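Local coordinates for protein endo-b-1,4-glucanase (Nasutitermes takasagoensis, PDB 1KS8) that probably cleaves internal beta-1,4-glucosidic linkages of cellulose and related beta-glucans, as a family 9 glycoside hydrolase with an (alpha/alpha)6 barrel fold, at residues Thr31-Ser36 with His360-Cys365. Numbering follows the deposited sequence.
With SO4 (sulfate ion), chain B.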
ATOM      1  N   THR A  31      17.700  12.053  -1.990  1.00 12.14           N
ATOM      2  CA  THR A  31      19.065  11.756  -2.389  1.00 13.52           C
ATOM      3  C   THR A  31      19.979  11.043  -1.404  1.00 12.29           C
ATOM      4  O   THR A  31      21.081  10.649  -1.780  1.00 12.10           O
ATOM      5  CB  THR A  31      19.767  13.037  -2.875  1.00 14.99           C
ATOM      6  OG1 THR A  31      19.736  14.023  -1.840  1.00 17.26           O
ATOM      7  CG2 THR A  31      19.063  13.581  -4.110  1.00 18.47           C
ATOM      8  N   TRP A  32      19.557  10.882  -0.151  1.00 10.43           N
ATOM      9  CA  TRP A  32      20.408  10.152   0.781  1.00 10.19           C
ATOM     10  C   TRP A  32      20.282   8.654   0.503  1.00 10.56           C
ATOM     11  O   TRP A  32      21.086   7.855   0.981  1.00 11.21           O
ATOM     12  CB  TRP A  32      20.072  10.471   2.246  1.00 11.15           C
ATOM     13  CG  TRP A  32      18.625  10.428   2.623  1.00 10.38           C
ATOM     14  CD1 TRP A  32      17.757  11.483   2.672  1.00 11.42           C
ATOM     15  CD2 TRP A  32      17.886   9.282   3.058  1.00  9.69           C
ATOM     16  NE1 TRP A  32      16.527  11.065   3.117  1.00 13.05           N
ATOM     17  CE2 TRP A  32      16.577   9.718   3.360  1.00  9.75           C
ATOM     18  CE3 TRP A  32      18.203   7.926   3.224  1.00 10.41           C
ATOM     19  CZ2 TRP A  32      15.583   8.848   3.820  1.00 10.51           C
ATOM     20  CZ3 TRP A  32      17.215   7.061   3.680  1.00  9.42           C
ATOM     21  CH2 TRP A  32      15.920   7.527   3.972  1.00 10.01           C
ATOM     22  N   ARG A  33      19.267   8.281  -0.276  1.00  9.14           N
ATOM     23  CA  ARG A  33      19.078   6.885  -0.666  1.00  9.22           C
ATOM     24  C   ARG A  33      19.956   6.645  -1.894  1.00  9.79           C
ATOM     25  O   ARG A  33      20.068   7.515  -2.764  1.00 10.36           O
ATOM     26  CB  ARG A  33      17.612   6.602  -1.019  1.00  8.56           C
ATOM     27  CG  ARG A  33      16.697   6.304   0.168  1.00  7.99           C
ATOM     28  CD  ARG A  33      17.158   5.072   0.943  1.00  8.17           C
ATOM     29  NE  ARG A  33      17.711   4.057   0.050  1.00  7.85           N
ATOM     30  CZ  ARG A  33      17.002   3.336  -0.813  1.00  7.72           C
ATOM     31  NH1 ARG A  33      15.687   3.495  -0.902  1.00  7.46           N
ATOM     32  NH2 ARG A  33      17.622   2.485  -1.622  1.00  9.07           N
ATOM     33  N   LYS A  34      20.571   5.469  -1.963  1.00 10.17           N
ATOM     34  CA  LYS A  34      21.460   5.129  -3.071  1.00 10.15           C
ATOM     35  C   LYS A  34      21.053   3.843  -3.782  1.00 10.16           C
ATOM     36  O   LYS A  34      20.230   3.079  -3.282  1.00  9.77           O
ATOM     37  CB  LYS A  34      22.890   4.965  -2.550  1.00 11.23           C
ATOM     38  CG  LYS A  34      23.399   6.129  -1.714  1.00 12.75           C
ATOM     39  CD  LYS A  34      23.455   7.417  -2.516  1.00 14.69           C
ATOM     40  CE  LYS A  34      23.866   8.583  -1.632  1.00 16.58           C
ATOM     41  NZ  LYS A  34      23.891   9.877  -2.369  1.00 20.22           N
ATOM     42  N   ASP A  35      21.643   3.609  -4.950  1.00  9.52           N
ATOM     43  CA  ASP A  35      21.362   2.399  -5.714  1.00  9.56           C
ATOM     44  C   ASP A  35      21.636   1.186  -4.828  1.00  7.96           C
ATOM     45  O   ASP A  35      22.634   1.148  -4.105  1.00  9.41           O
ATOM     46  CB  ASP A  35      22.261   2.320  -6.954  1.00 10.37           C
ATOM     47  CG  ASP A  35      22.006   3.439  -7.945  1.00 12.71           C
ATOM     48  OD1 ASP A  35      20.996   4.159  -7.809  1.00 12.01           O
ATOM     49  OD2 ASP A  35      22.826   3.586  -8.877  1.00 15.29           O
ATOM     50  N   SER A  36      20.767   0.183  -4.897  1.00  8.33           N
ATOM     51  CA  SER A  36      20.939  -1.008  -4.076  1.00  8.19           C
ATOM     52  C   SER A  36      20.157  -2.184  -4.634  1.00  8.04           C
ATOM     53  O   SER A  36      19.310  -2.016  -5.514  1.00  7.85           O
ATOM     54  CB  SER A  36      20.467  -0.732  -2.646  1.00  8.02           C
ATOM     55  OG  SER A  36      19.058  -0.572  -2.597  1.00  8.61           O
ATOM     56  N   HIS A 360      13.312   1.900  11.005  1.00  7.70           N
ATOM     57  CA  HIS A 360      13.647   1.937   9.591  1.00  6.34           C
ATOM     58  C   HIS A 360      15.157   2.023   9.399  1.00  6.66           C
ATOM     59  O   HIS A 360      15.802   2.977   9.838  1.00  7.19           O
ATOM     60  CB  HIS A 360      12.926   3.165   9.034  1.00  7.11           C
ATOM     61  CG  HIS A 360      12.960   3.294   7.548  1.00  6.67           C
ATOM     62  ND1 HIS A 360      13.929   4.016   6.888  1.00  7.70           N
ATOM     63  CD2 HIS A 360      12.101   2.855   6.598  1.00  7.14           C
ATOM     64  CE1 HIS A 360      13.662   4.023   5.594  1.00  7.54           C
ATOM     65  NE2 HIS A 360      12.558   3.326   5.391  1.00  7.05           N
ATOM     66  N   ARG A 361      15.710   1.023   8.724  1.00  6.59           N
ATOM     67  CA  ARG A 361      17.145   0.945   8.505  1.00  6.59           C
ATOM     68  C   ARG A 361      17.809   2.049   7.695  1.00  6.51           C
ATOM     69  O   ARG A 361      18.704   2.729   8.195  1.00  7.55           O
ATOM     70  CB  ARG A 361      17.488  -0.407   7.884  1.00  7.38           C
ATOM     71  CG  ARG A 361      17.254  -1.574   8.826  1.00  6.99           C
ATOM     72  CD  ARG A 361      17.341  -2.900   8.094  1.00  8.30           C
ATOM     73  NE  ARG A 361      17.180  -4.044   8.991  1.00  8.56           N
ATOM     74  CZ  ARG A 361      16.030  -4.419   9.545  1.00  9.37           C
ATOM     75  NH1 ARG A 361      14.914  -3.744   9.303  1.00  8.25           N
ATOM     76  NH2 ARG A 361      15.997  -5.487  10.335  1.00  9.49           N
ATOM     77  N   SER A 362      17.382   2.244   6.452  1.00  7.43           N
ATOM     78  CA  SER A 362      18.048   3.239   5.622  1.00  7.35           C
ATOM     79  C   SER A 362      18.065   4.652   6.188  1.00  7.19           C
ATOM     80  O   SER A 362      19.078   5.342   6.084  1.00  8.64           O
ATOM     81  CB  SER A 362      17.479   3.236   4.195  1.00  8.68           C
ATOM     82  OG  SER A 362      16.147   3.698   4.145  1.00  7.47           O
ATOM     83  N   SER A 363      16.971   5.089   6.800  1.00  7.11           N
ATOM     84  CA  SER A 363      16.950   6.438   7.358  1.00  6.92           C
ATOM     85  C   SER A 363      17.780   6.568   8.636  1.00  7.41           C
ATOM     86  O   SER A 363      18.198   7.662   8.998  1.00  8.00           O
ATOM     87  CB  SER A 363      15.508   6.894   7.629  1.00  8.02           C
ATOM     88  OG  SER A 363      14.873   6.091   8.607  1.00  8.21           O
ATOM     89  N   SER A 364      18.025   5.455   9.320  1.00  7.62           N
ATOM     90  CA  SER A 364      18.803   5.499  10.557  1.00  8.10           C
ATOM     91  C   SER A 364      20.297   5.663  10.300  1.00  8.86           C
ATOM     92  O   SER A 364      21.047   6.108  11.169  1.00  9.07           O
ATOM     93  CB  SER A 364      18.594   4.213  11.360  1.00  7.73           C
ATOM     94  OG  SER A 364      19.340   3.136  10.803  1.00  7.81           O
ATOM     95  N   CYS A 365      20.722   5.312   9.098  1.00  8.45           N
ATOM     96  CA  CYS A 365      22.132   5.349   8.751  1.00  8.95           C
ATOM     97  C   CYS A 365      22.776   6.671   8.395  1.00 10.41           C
ATOM     98  O   CYS A 365      22.187   7.502   7.713  1.00 10.56           O
ATOM     99  CB  CYS A 365      22.387   4.399   7.591  1.00  9.04           C
ATOM    100  SG  CYS A 365      22.086   2.647   7.939  1.00  9.45           S
TER
HETATM  101  S   SO4 B 450      12.112  -5.749  10.830  1.00 16.40           S
HETATM  102  O1  SO4 B 450      11.656  -5.397  12.338  1.00 19.57           O
HETATM  103  O2  SO4 B 450      13.387  -6.420  10.974  1.00 18.50           O
HETATM  104  O3  SO4 B 450      11.200  -6.493  10.251  1.00 19.13           O
HETATM  105  O4  SO4 B 450      12.322  -4.455  10.232  1.00 17.02           O
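A van der Waals contact between a loop and a short helix of the (alpha/alpha)6 fold joins Trp32 and Arg33, in the loop between helix 5-18 and strand 60-61, to Ser362 and Ser363 on the weakly bonded helix 361-364. The far rim of the Trp32 indole meets this helix: CZ3 lies 3.5 Å from Ser362 O, and CH2 sits 3.7 Å from Ser363 CB. Trp32 also stacks on His385. Arg33 CG lies over one face of the indole, toward its rim, and the bend at chi2 (-60°) carries Arg33 CD to within 3.6 Å of Ser362 OG. The Arg33 guanidinium is gripped mainly elsewhere, NH1 donating to Ala18 O and Arg20 O.

Helix 361-364 begins at His360, the N-cap, whose side chain lies about 7 Å from that of Glu412, a predicted active-site residue, while its NE2 is paired with Gln19. Farther from Trp32, the extended Arg361 side chain presents the edge of its guanidinium to a sulfate, probably from the crystallisation liquor; NH1 reaches O4 at 2.8 Å, nearly straight at 170°, and NH2 reaches O2. A methionine in its place would probably leave the sulfate with His359 but without this two-pronged grip, and the carbonyls of Phe126, His124 and Gly56 without their guanidinium donors. The cap itself closes in the imidazole plane, where Ser363 N donates to His360 ND1 over 3.2 Å.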